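Long-range contacts in monovalent Na+/H+ antiporter subunit D (Dietzia sp. DQ12-45-1b, PDB 7D3U), which probably exchanges sodium ions for protons across the cell membrane as one subunit of the multi-subunit Mrp antiporter: residues A104-F108 and I456-R460; T150-S156 and L442-P448; L214-A218 and A256-Y261. All coordinates share one frame; numbering follows the deposited sequence.

Interaction 1 of 3, residues A104-F108 and I456-R460; sequences AYKRF and IPDGR
K106 reaches from the loop between two helices to I456 and D458. Its CB lies 3.8 Å from CG2 of I456. CG lies anti to the carbonyl carbon (chi1 -52°), and bends at chi2 and chi4 turn the tip toward D458. CD passes 3.9 Å from the backbone O of I456. CE approaches OD2 of D458, and NZ ends in a salt bridge to that same oxygen. The modelled length of this bridge is too short to be relied on. NZ also makes a weak hydrogen bond to the backbone O of G102. D458 forms an Asx turn: its OD1 accepts from R460 N at 3.1 Å, on the anti side and tilted out of the carboxylate plane. R460, whose N the turn holds, lies over Y105. CD of R460 sits 4.0 Å from the centroid of the Y105 ring, a CH-pi contact over the face. The R460 guanidinium lies almost flat on the same ring, with planes 21° apart and centres 4.6 Å apart. CG of R107 meets CB of P457 at 3.6 Å. L758 of subunit A packs on R107 and I456, and H761 of subunit A touches P457.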
loop_
_atom_site.group_PDB
_atom_site.type_symbol
_atom_site.label_atom_id
_atom_site.label_comp_id
_atom_site.label_asym_id
_atom_site.label_seq_id
_atom_site.Cartn_x
_atom_site.Cartn_y
_atom_site.Cartn_z
ATOM N N ALA A 104 11.845 -4.995 -16.490
ATOM C CA ALA A 104 12.827 -6.051 -16.271
ATOM C C ALA A 104 13.951 -6.003 -17.291
ATOM O O ALA A 104 14.907 -6.779 -17.180
ATOM C CB ALA A 104 12.206 -7.454 -16.268
ATOM N N TYR A 105 13.870 -5.120 -18.282
ATOM C CA TYR A 105 14.991 -4.797 -19.143
ATOM C C TYR A 105 15.598 -3.448 -18.809
ATOM O O TYR A 105 16.739 -3.186 -19.198
ATOM C CB TYR A 105 14.557 -4.804 -20.615
ATOM C CG TYR A 105 14.096 -6.153 -21.113
ATOM C CD1 TYR A 105 15.011 -7.146 -21.429
ATOM C CD2 TYR A 105 12.748 -6.434 -21.266
ATOM C CE1 TYR A 105 14.596 -8.379 -21.886
ATOM C CE2 TYR A 105 12.322 -7.664 -21.720
ATOM C CZ TYR A 105 13.251 -8.633 -22.028
ATOM O OH TYR A 105 12.833 -9.861 -22.482
ATOM N N LYS A 106 14.866 -2.596 -18.097
ATOM C CA LYS A 106 15.433 -1.367 -17.577
ATOM C C LYS A 106 16.525 -1.690 -16.564
ATOM O O LYS A 106 16.629 -2.808 -16.055
ATOM C CB LYS A 106 14.348 -0.510 -16.928
ATOM C CG LYS A 106 13.138 -0.276 -17.813
ATOM C CD LYS A 106 13.478 0.618 -18.988
ATOM C CE LYS A 106 12.368 0.615 -20.020
ATOM N NZ LYS A 106 12.581 -0.426 -21.058
ATOM N N ARG A 107 17.354 -0.693 -16.280
ATOM C CA ARG A 107 18.461 -0.898 -15.362
ATOM C C ARG A 107 17.954 -1.176 -13.955
ATOM O O ARG A 107 16.975 -0.579 -13.499
ATOM C CB ARG A 107 19.376 0.323 -15.358
ATOM C CG ARG A 107 20.347 0.360 -16.519
ATOM C CD ARG A 107 21.479 -0.624 -16.315
ATOM N NE ARG A 107 22.544 -0.058 -15.496
ATOM C CZ ARG A 107 23.674 0.439 -15.984
ATOM N NH1 ARG A 107 23.890 0.438 -17.292
ATOM N NH2 ARG A 107 24.590 0.935 -15.164
ATOM N N PHE A 108 18.624 -2.105 -13.276
ATOM C CA PHE A 108 18.423 -2.363 -11.850
ATOM C C PHE A 108 17.014 -2.854 -11.531
ATOM O O PHE A 108 16.534 -2.683 -10.412
ATOM C CB PHE A 108 18.742 -1.122 -11.013
ATOM C CG PHE A 108 20.060 -0.489 -11.341
ATOM C CD1 PHE A 108 21.165 -1.265 -11.638
ATOM C CD2 PHE A 108 20.191 0.886 -11.360
ATOM C CE1 PHE A 108 22.374 -0.679 -11.942
ATOM C CE2 PHE A 108 21.397 1.474 -11.663
ATOM C CZ PHE A 108 22.488 0.691 -11.956
ATOM N N ILE A 456 15.700 5.633 -18.676
ATOM C CA ILE A 456 16.421 4.560 -17.986
ATOM C C ILE A 456 17.021 3.620 -19.025
ATOM O O ILE A 456 16.306 3.183 -19.943
ATOM C CB ILE A 456 15.483 3.814 -17.040
ATOM C CG1 ILE A 456 14.819 4.796 -16.077
ATOM C CG2 ILE A 456 16.239 2.755 -16.268
ATOM C CD1 ILE A 456 13.830 4.158 -15.143
ATOM N N PRO A 457 18.311 3.297 -18.940
ATOM C CA PRO A 457 18.946 2.486 -19.989
ATOM C C PRO A 457 18.291 1.122 -20.115
ATOM O O PRO A 457 18.248 0.340 -19.163
ATOM C CB PRO A 457 20.398 2.377 -19.513
ATOM C CG PRO A 457 20.595 3.566 -18.642
ATOM C CD PRO A 457 19.285 3.771 -17.947
ATOM N N ASP A 458 17.775 0.842 -21.307
ATOM C CA ASP A 458 17.117 -0.425 -21.571
ATOM C C ASP A 458 18.145 -1.521 -21.815
ATOM O O ASP A 458 19.235 -1.277 -22.341
ATOM C CB ASP A 458 16.188 -0.296 -22.775
ATOM C CG ASP A 458 15.076 -1.318 -22.762
ATOM O OD1 ASP A 458 15.375 -2.511 -22.566
ATOM O OD2 ASP A 458 13.905 -0.929 -22.940
ATOM N N GLY A 459 17.788 -2.741 -21.426
ATOM C CA GLY A 459 18.683 -3.869 -21.578
ATOM C C GLY A 459 18.699 -4.422 -22.985
ATOM O O GLY A 459 19.746 -4.851 -23.480
ATOM N N ARG A 460 17.543 -4.422 -23.639
ATOM C CA ARG A 460 17.440 -4.870 -25.026
ATOM C C ARG A 460 17.641 -3.708 -25.991
ATOM O O ARG A 460 16.859 -3.491 -26.912
ATOM C CB ARG A 460 16.091 -5.543 -25.251
ATOM C CG ARG A 460 14.919 -4.702 -24.788
ATOM C CD ARG A 460 13.589 -5.388 -25.006
ATOM N NE ARG A 460 12.511 -4.648 -24.359
ATOM C CZ ARG A 460 11.219 -4.897 -24.535
ATOM N NH1 ARG A 460 10.834 -5.874 -25.344
ATOM N NH2 ARG A 460 10.312 -4.167 -23.903
#

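Interaction 2 of 3, residues T150-S156 and L442-P448; sequences TRSGRAS and LPEGLDP
A type I beta turn runs from T150 to G153, and its residues T150, R151 and S152 meet L442 and L446. The turn is closed by G153 N to T150 O at 3.1 Å. S152 OG sits between its backbone N and carbonyl carbon (chi1 59°). From there it donates to the backbone O of L446, though the modelled length is doubtfully short. Its CB rests 3.6 Å from CD1 of L442. The two methyls of L446 part. CD2 meets CG2 of T150 at 3.7 Å, and CD1 meets CB of S156 at 3.5 Å. T150 OG1 donates back to R154 O at 3.1 Å, nearly along the C=O axis. R154 lays its guanidinium across P448, whose CB stands 3.4 Å above the centre of the plane. NH2 of R154 forms a salt bridge to D468. With an alanine in place of this arginine, D468 would probably lose its charged mate and P448 the flat group that covers it. R763 of subunit A donates to A155 O. The turn lies in the loop between helix 129-146 and helix 157-187, at whose start S156 OG caps G159 N. Segment 442-448 follows strand 437-438, which pairs antiparallel with strand 519-520.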
loop_
_atom_site.group_PDB
_atom_site.type_symbol
_atom_site.label_atom_id
_atom_site.label_comp_id
_atom_site.label_asym_id
_atom_site.label_seq_id
_atom_site.Cartn_x
_atom_site.Cartn_y
_atom_site.Cartn_z
ATOM N N THR A 150 9.583 2.264 -15.561
ATOM C CA THR A 150 8.391 2.273 -16.391
ATOM C C THR A 150 8.673 1.527 -17.688
ATOM O O THR A 150 9.827 1.283 -18.049
ATOM C CB THR A 150 7.929 3.702 -16.693
ATOM O OG1 THR A 150 7.609 4.364 -15.464
ATOM C CG2 THR A 150 6.690 3.683 -17.568
ATOM N N ARG A 151 7.595 1.160 -18.382
ATOM C CA ARG A 151 7.729 0.447 -19.647
ATOM C C ARG A 151 8.506 1.261 -20.672
ATOM O O ARG A 151 9.230 0.692 -21.497
ATOM C CB ARG A 151 6.344 0.085 -20.182
ATOM C CG ARG A 151 6.317 -0.392 -21.623
ATOM C CD ARG A 151 4.907 -0.745 -22.069
ATOM N NE ARG A 151 4.051 0.430 -22.199
ATOM C CZ ARG A 151 3.197 0.840 -21.266
ATOM N NH1 ARG A 151 2.457 1.920 -21.471
ATOM N NH2 ARG A 151 3.081 0.171 -20.129
ATOM N N SER A 152 8.390 2.586 -20.627
ATOM C CA SER A 152 9.068 3.456 -21.576
ATOM C C SER A 152 10.380 4.015 -21.051
ATOM O O SER A 152 11.051 4.754 -21.776
ATOM C CB SER A 152 8.156 4.617 -21.972
ATOM O OG SER A 152 7.779 5.369 -20.834
ATOM N N GLY A 153 10.759 3.693 -19.819
ATOM C CA GLY A 153 11.999 4.180 -19.259
ATOM C C GLY A 153 11.970 5.610 -18.773
ATOM O O GLY A 153 13.021 6.135 -18.391
ATOM N N ARG A 154 10.814 6.260 -18.779
ATOM C CA ARG A 154 10.668 7.630 -18.314
ATOM C C ARG A 154 9.754 7.667 -17.094
ATOM O O ARG A 154 9.303 6.637 -16.593
ATOM C CB ARG A 154 10.125 8.530 -19.426
ATOM C CG ARG A 154 11.191 9.289 -20.186
ATOM C CD ARG A 154 12.049 8.358 -21.018
ATOM N NE ARG A 154 12.802 9.085 -22.033
ATOM C CZ ARG A 154 13.622 8.511 -22.905
ATOM N NH1 ARG A 154 14.267 9.250 -23.797
ATOM N NH2 ARG A 154 13.798 7.199 -22.890
ATOM N N ALA A 155 9.488 8.879 -16.619
ATOM C CA ALA A 155 8.580 9.089 -15.503
ATOM C C ALA A 155 7.937 10.457 -15.658
ATOM O O ALA A 155 8.542 11.384 -16.201
ATOM C CB ALA A 155 9.301 8.982 -14.155
ATOM N N SER A 156 6.702 10.570 -15.186
ATOM C CA SER A 156 5.929 11.789 -15.341
ATOM C C SER A 156 5.882 12.563 -14.028
ATOM O O SER A 156 6.352 12.107 -12.985
ATOM C CB SER A 156 4.518 11.465 -15.826
ATOM O OG SER A 156 3.815 10.703 -14.862
ATOM N N LEU A 442 0.977 5.072 -24.327
ATOM C CA LEU A 442 1.759 5.800 -23.337
ATOM C C LEU A 442 1.229 7.223 -23.229
ATOM O O LEU A 442 1.219 7.960 -24.224
ATOM C CB LEU A 442 3.240 5.803 -23.714
ATOM C CG LEU A 442 4.052 4.574 -23.303
ATOM C CD1 LEU A 442 5.294 4.453 -24.166
ATOM C CD2 LEU A 442 4.424 4.649 -21.835
ATOM N N PRO A 443 0.773 7.643 -22.052
ATOM C CA PRO A 443 0.255 9.006 -21.917
ATOM C C PRO A 443 1.346 10.033 -22.158
ATOM O O PRO A 443 2.537 9.756 -22.002
ATOM C CB PRO A 443 -0.246 9.057 -20.471
ATOM C CG PRO A 443 0.520 7.990 -19.767
ATOM C CD PRO A 443 0.745 6.907 -20.778
ATOM N N GLU A 444 0.924 11.234 -22.533
ATOM C CA GLU A 444 1.866 12.303 -22.849
ATOM C C GLU A 444 2.574 12.723 -21.567
ATOM O O GLU A 444 1.999 13.404 -20.715
ATOM C CB GLU A 444 1.137 13.475 -23.494
ATOM C CG GLU A 444 2.015 14.338 -24.381
ATOM C CD GLU A 444 2.623 15.507 -23.641
ATOM O OE1 GLU A 444 3.588 16.101 -24.164
ATOM O OE2 GLU A 444 2.134 15.837 -22.540
ATOM N N GLY A 445 3.832 12.326 -21.435
ATOM C CA GLY A 445 4.578 12.555 -20.213
ATOM C C GLY A 445 5.450 11.372 -19.855
ATOM O O GLY A 445 6.438 11.518 -19.132
ATOM N N LEU A 446 5.085 10.189 -20.346
ATOM C CA LEU A 446 5.876 8.986 -20.142
ATOM C C LEU A 446 6.558 8.501 -21.408
ATOM O O LEU A 446 7.413 7.615 -21.325
ATOM C CB LEU A 446 5.003 7.847 -19.592
ATOM C CG LEU A 446 4.610 7.848 -18.114
ATOM C CD1 LEU A 446 3.475 8.818 -17.866
ATOM C CD2 LEU A 446 4.211 6.457 -17.679
ATOM N N ASP A 447 6.213 9.050 -22.568
ATOM C CA ASP A 447 6.767 8.521 -23.805
ATOM C C ASP A 447 8.090 9.211 -24.127
ATOM O O ASP A 447 8.255 10.399 -23.846
ATOM C CB ASP A 447 5.785 8.709 -24.957
ATOM C CG ASP A 447 5.376 10.151 -25.140
ATOM O OD1 ASP A 447 5.385 10.901 -24.143
ATOM O OD2 ASP A 447 5.039 10.535 -26.279
ATOM N N PRO A 448 9.048 8.492 -24.715
ATOM C CA PRO A 448 10.375 9.054 -24.998
ATOM C C PRO A 448 10.404 9.972 -26.218
ATOM O O PRO A 448 11.295 9.885 -27.065
ATOM C CB PRO A 448 11.230 7.802 -25.219
ATOM C CG PRO A 448 10.270 6.803 -25.748
ATOM C CD PRO A 448 8.980 7.055 -25.033
#

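Interaction 3 of 3, residues L214-A218 and A256-Y261; sequences LFALA and AIYRIY. With LMT (dodecyl-beta-D-maltoside), chain R; LMT (dodecyl-beta-D-maltoside), chain N.
Segments L214-A218 and A256-Y261 are both helical and run nearly antiparallel. Their N-to-C directions differ by 165°, and the short axes approach to 9.9 Å. L214 and I257 come nearest in the backbone. No hydrogen bond crosses the contact; it is built from apolar side chains.

L217 points toward the other helix. Its two methyls straddle A256, with CD1 and CD2 each 3.7 Å from the A256 CB. Its own CB meets CG1 of I257 at 3.6 Å. I257 reaches the backbone of helix 204-221, with its CD1 4.0 Å from N of A218.

L214 uses both of its branches. CD2 lies 3.7 Å from CG2 of I260, where the two side chains lie alongside each other, pointing opposite ways. CD1 continues the chain away from CA (chi2 180°) and meets the edge of the Y261 ring, 4.1 Å from CD1 of Y261. The Y261 ring swings out with CG anti to the backbone N (chi1 -166°). One face of it receives the dodecyl chain of a maltoside detergent (chain R), and CE1 of Y261 is 3.6 Å from C10 of that molecule. A second detergent (chain N) lays its tail on the first helix, with its C11 3.7 Å from CB of A218. F132 of helix 129-146 packs on L217 and A256.

This apolar side-chain packing joins two antiparallel membrane helices, 204-221 and 249-263, and the detergent tails lie against it as lipid tails might. Helix 204-221 ends and a short helix 228-231 follows. That is consistent with the broken seventh transmembrane helix of complex I-like antiporter subunits.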
loop_
_atom_site.group_PDB
_atom_site.type_symbol
_atom_site.label_atom_id
_atom_site.label_comp_id
_atom_site.label_asym_id
_atom_site.label_seq_id
_atom_site.Cartn_x
_atom_site.Cartn_y
_atom_site.Cartn_z
ATOM N N LEU A 214 0.920 -0.783 16.283
ATOM C CA LEU A 214 -0.184 -1.273 15.467
ATOM C C LEU A 214 -0.759 -0.175 14.586
ATOM O O LEU A 214 -1.212 -0.451 13.475
ATOM C CB LEU A 214 -1.276 -1.862 16.359
ATOM C CG LEU A 214 -0.930 -3.165 17.074
ATOM C CD1 LEU A 214 -2.096 -3.631 17.917
ATOM C CD2 LEU A 214 -0.545 -4.223 16.064
ATOM N N PHE A 215 -0.728 1.074 15.046
ATOM C CA PHE A 215 -1.241 2.171 14.236
ATOM C C PHE A 215 -0.296 2.490 13.088
ATOM O O PHE A 215 -0.742 2.803 11.979
ATOM C CB PHE A 215 -1.472 3.397 15.115
ATOM C CG PHE A 215 -1.630 4.675 14.352
ATOM C CD1 PHE A 215 -2.619 4.809 13.395
ATOM C CD2 PHE A 215 -0.799 5.748 14.602
ATOM C CE1 PHE A 215 -2.764 5.985 12.694
ATOM C CE2 PHE A 215 -0.942 6.927 13.907
ATOM C CZ PHE A 215 -1.929 7.047 12.955
ATOM N N ALA A 216 1.013 2.407 13.328
ATOM C CA ALA A 216 1.958 2.539 12.224
ATOM C C ALA A 216 1.768 1.430 11.200
ATOM O O ALA A 216 1.763 1.688 9.989
ATOM C CB ALA A 216 3.390 2.534 12.751
ATOM N N LEU A 217 1.592 0.194 11.664
ATOM C CA LEU A 217 1.344 -0.905 10.740
ATOM C C LEU A 217 -0.000 -0.766 10.036
ATOM O O LEU A 217 -0.155 -1.242 8.908
ATOM C CB LEU A 217 1.423 -2.238 11.479
ATOM C CG LEU A 217 2.800 -2.533 12.070
ATOM C CD1 LEU A 217 2.717 -3.629 13.115
ATOM C CD2 LEU A 217 3.775 -2.905 10.970
ATOM N N ALA A 218 -0.972 -0.111 10.671
ATOM C CA ALA A 218 -2.248 0.147 10.015
ATOM C C ALA A 218 -2.117 1.216 8.942
ATOM O O ALA A 218 -2.751 1.112 7.886
ATOM C CB ALA A 218 -3.295 0.553 11.047
ATOM N N ALA A 256 2.257 -8.438 10.260
ATOM C CA ALA A 256 2.814 -7.840 11.465
ATOM C C ALA A 256 1.733 -7.549 12.491
ATOM O O ALA A 256 1.928 -7.792 13.685
ATOM C CB ALA A 256 3.566 -6.563 11.115
ATOM N N ILE A 257 0.591 -7.016 12.051
ATOM C CA ILE A 257 -0.505 -6.762 12.982
ATOM C C ILE A 257 -0.965 -8.064 13.616
ATOM O O ILE A 257 -1.188 -8.139 14.832
ATOM C CB ILE A 257 -1.664 -6.042 12.270
ATOM C CG1 ILE A 257 -1.269 -4.609 11.925
ATOM C CG2 ILE A 257 -2.902 -6.043 13.145
ATOM C CD1 ILE A 257 -2.415 -3.765 11.426
ATOM N N TYR A 258 -1.095 -9.116 12.805
ATOM C CA TYR A 258 -1.492 -10.418 13.328
ATOM C C TYR A 258 -0.515 -10.902 14.389
ATOM O O TYR A 258 -0.915 -11.245 15.507
ATOM C CB TYR A 258 -1.587 -11.433 12.193
ATOM C CG TYR A 258 -2.963 -11.555 11.589
ATOM C CD1 TYR A 258 -3.516 -10.513 10.864
ATOM C CD2 TYR A 258 -3.706 -12.714 11.740
ATOM C CE1 TYR A 258 -4.767 -10.619 10.310
ATOM C CE2 TYR A 258 -4.959 -12.829 11.189
ATOM C CZ TYR A 258 -5.485 -11.779 10.476
ATOM O OH TYR A 258 -6.735 -11.884 9.922
ATOM N N ARG A 259 0.777 -10.928 14.056
ATOM C CA ARG A 259 1.772 -11.448 14.986
ATOM C C ARG A 259 1.831 -10.621 16.262
ATOM O O ARG A 259 1.908 -11.174 17.366
ATOM C CB ARG A 259 3.143 -11.490 14.316
ATOM C CG ARG A 259 4.232 -12.089 15.179
ATOM C CD ARG A 259 4.111 -13.595 15.226
ATOM N NE ARG A 259 4.592 -14.214 13.998
ATOM C CZ ARG A 259 4.392 -15.487 13.676
ATOM N NH1 ARG A 259 3.715 -16.279 14.494
ATOM N NH2 ARG A 259 4.867 -15.967 12.537
ATOM N N ILE A 260 1.786 -9.293 16.137
ATOM C CA ILE A 260 1.902 -8.432 17.308
ATOM C C ILE A 260 0.695 -8.600 18.217
ATOM O O ILE A 260 0.837 -8.821 19.425
ATOM C CB ILE A 260 2.088 -6.966 16.882
ATOM C CG1 ILE A 260 3.460 -6.773 16.246
ATOM C CG2 ILE A 260 1.947 -6.053 18.074
ATOM C CD1 ILE A 260 4.577 -7.345 17.063
ATOM N N TYR A 261 -0.514 -8.502 17.660
ATOM C CA TYR A 261 -1.693 -8.620 18.505
ATOM C C TYR A 261 -1.887 -10.032 19.035
ATOM O O TYR A 261 -2.545 -10.204 20.065
ATOM C CB TYR A 261 -2.945 -8.175 17.754
ATOM C CG TYR A 261 -4.121 -7.965 18.672
ATOM C CD1 TYR A 261 -4.259 -6.788 19.391
ATOM C CD2 TYR A 261 -5.080 -8.950 18.840
ATOM C CE1 TYR A 261 -5.324 -6.595 20.241
ATOM C CE2 TYR A 261 -6.147 -8.764 19.689
ATOM C CZ TYR A 261 -6.265 -7.585 20.386
ATOM O OH TYR A 261 -7.330 -7.396 21.232
HETATM C C1B LMT R . -9.120 1.438 32.791
HETATM C C2B LMT R . -9.434 2.921 33.073
HETATM C C3B LMT R . -10.029 3.097 34.481
HETATM C C4B LMT R . -10.628 1.766 34.989
HETATM C C5B LMT R . -9.485 0.733 35.030
HETATM C C6B LMT R . -10.058 -0.674 35.159
HETATM O O1B LMT R . -8.223 1.349 31.733
HETATM O O2B LMT R . -8.254 3.607 32.956
HETATM O O3B LMT R . -10.932 4.125 34.522
HETATM O "O4'" LMT R . -11.160 1.918 36.248
HETATM O O5B LMT R . -8.601 0.813 33.927
HETATM O O6B LMT R . -9.042 -1.583 35.305
HETATM C "C1'" LMT R . -6.348 1.528 28.926
HETATM C "C2'" LMT R . -7.083 2.749 29.501
HETATM C "C3'" LMT R . -8.581 2.415 29.633
HETATM C "C4'" LMT R . -8.756 1.127 30.448
HETATM C "C5'" LMT R . -7.883 0.057 29.752
HETATM C "C6'" LMT R . -8.594 -1.236 29.458
HETATM O "O1'" LMT R . -5.663 1.873 27.795
HETATM O "O2'" LMT R . -6.589 2.987 30.755
HETATM O "O3'" LMT R . -9.134 2.260 28.403
HETATM O "O5'" LMT R . -7.315 0.559 28.573
HETATM O "O6'" LMT R . -9.931 -0.982 29.615
HETATM C C1 LMT R . -6.227 1.440 26.584
HETATM C C2 LMT R . -5.049 1.068 25.736
HETATM C C3 LMT R . -5.212 1.246 24.266
HETATM C C4 LMT R . -4.789 -0.039 23.610
HETATM C C5 LMT R . -5.191 -0.033 22.178
HETATM C C6 LMT R . -5.213 -1.403 21.594
HETATM C C7 LMT R . -5.647 -1.327 20.165
HETATM C C8 LMT R . -5.693 -2.698 19.595
HETATM C C9 LMT R . -6.130 -2.739 18.170
HETATM C C10 LMT R . -6.046 -4.166 17.714
HETATM C C11 LMT R . -7.402 -4.749 17.487
HETATM C C12 LMT R . -7.487 -5.434 16.166
HETATM C C1B LMT N . -13.832 0.433 29.481
HETATM C C2B LMT N . -13.821 1.329 30.730
HETATM C C3B LMT N . -14.085 0.494 31.999
HETATM C C4B LMT N . -13.117 -0.714 32.091
HETATM C C5B LMT N . -13.055 -1.396 30.713
HETATM C C6B LMT N . -13.183 -2.907 30.871
HETATM O O1B LMT N . -12.619 0.574 28.827
HETATM O O2B LMT N . -12.585 1.915 30.790
HETATM O O3B LMT N . -15.401 0.119 32.091
HETATM O "O4'" LMT N . -11.857 -0.300 32.450
HETATM O O5B LMT N . -14.029 -0.901 29.829
HETATM O O6B LMT N . -13.304 -3.500 29.644
HETATM C "C1'" LMT N . -10.755 1.681 25.396
HETATM C "C2'" LMT N . -11.693 2.767 25.941
HETATM C "C3'" LMT N . -12.172 2.396 27.369
HETATM C "C4'" LMT N . -12.644 0.934 27.469
HETATM C "C5'" LMT N . -11.581 0.070 26.759
HETATM C "C6'" LMT N . -11.849 -1.408 26.827
HETATM O "O1'" LMT N . -10.452 1.927 24.092
HETATM O "O2'" LMT N . -10.989 3.937 26.014
HETATM O "O3'" LMT N . -13.179 3.225 27.760
HETATM O "O5'" LMT N . -11.446 0.455 25.424
HETATM O "O6'" LMT N . -13.145 -1.574 26.416
HETATM C C1 LMT N . -9.106 2.254 23.858
HETATM C C2 LMT N . -8.923 2.043 22.388
HETATM C C3 LMT N . -7.782 2.760 21.752
HETATM C C4 LMT N . -8.025 2.736 20.270
HETATM C C5 LMT N . -6.983 3.529 19.564
HETATM C C6 LMT N . -5.818 2.689 19.173
HETATM C C7 LMT N . -5.647 2.728 17.685
HETATM C C8 LMT N . -4.813 1.569 17.274
HETATM C C9 LMT N . -4.797 1.323 15.805
HETATM C C10 LMT N . -5.214 -0.101 15.591
HETATM C C11 LMT N . -4.885 -0.555 14.207
HETATM C C12 LMT N . -5.129 -2.014 14.037
#

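Interactions 1 and 2 are neighbours, with centres 14 Å apart. They share the long loop between strands 437-438 and 519-520, which supplies 442-448 and 456-460. They also touch directly: I456 N lies 2.7 Å from G153 O, a probable hydrogen bond, and K106 CE packs on T150 O. Along the chain the pairs are nested. Interaction 1 is outermost, interaction 2 lies within it, and interaction 3 is innermost. Interaction 3 joins helices 204-221 and 249-263 on the opposite side of the chain's centre, about 37 Å from each of the others between centres. Thus one late loop ties together two earlier interhelical loops, while helix-to-helix packing is made far away.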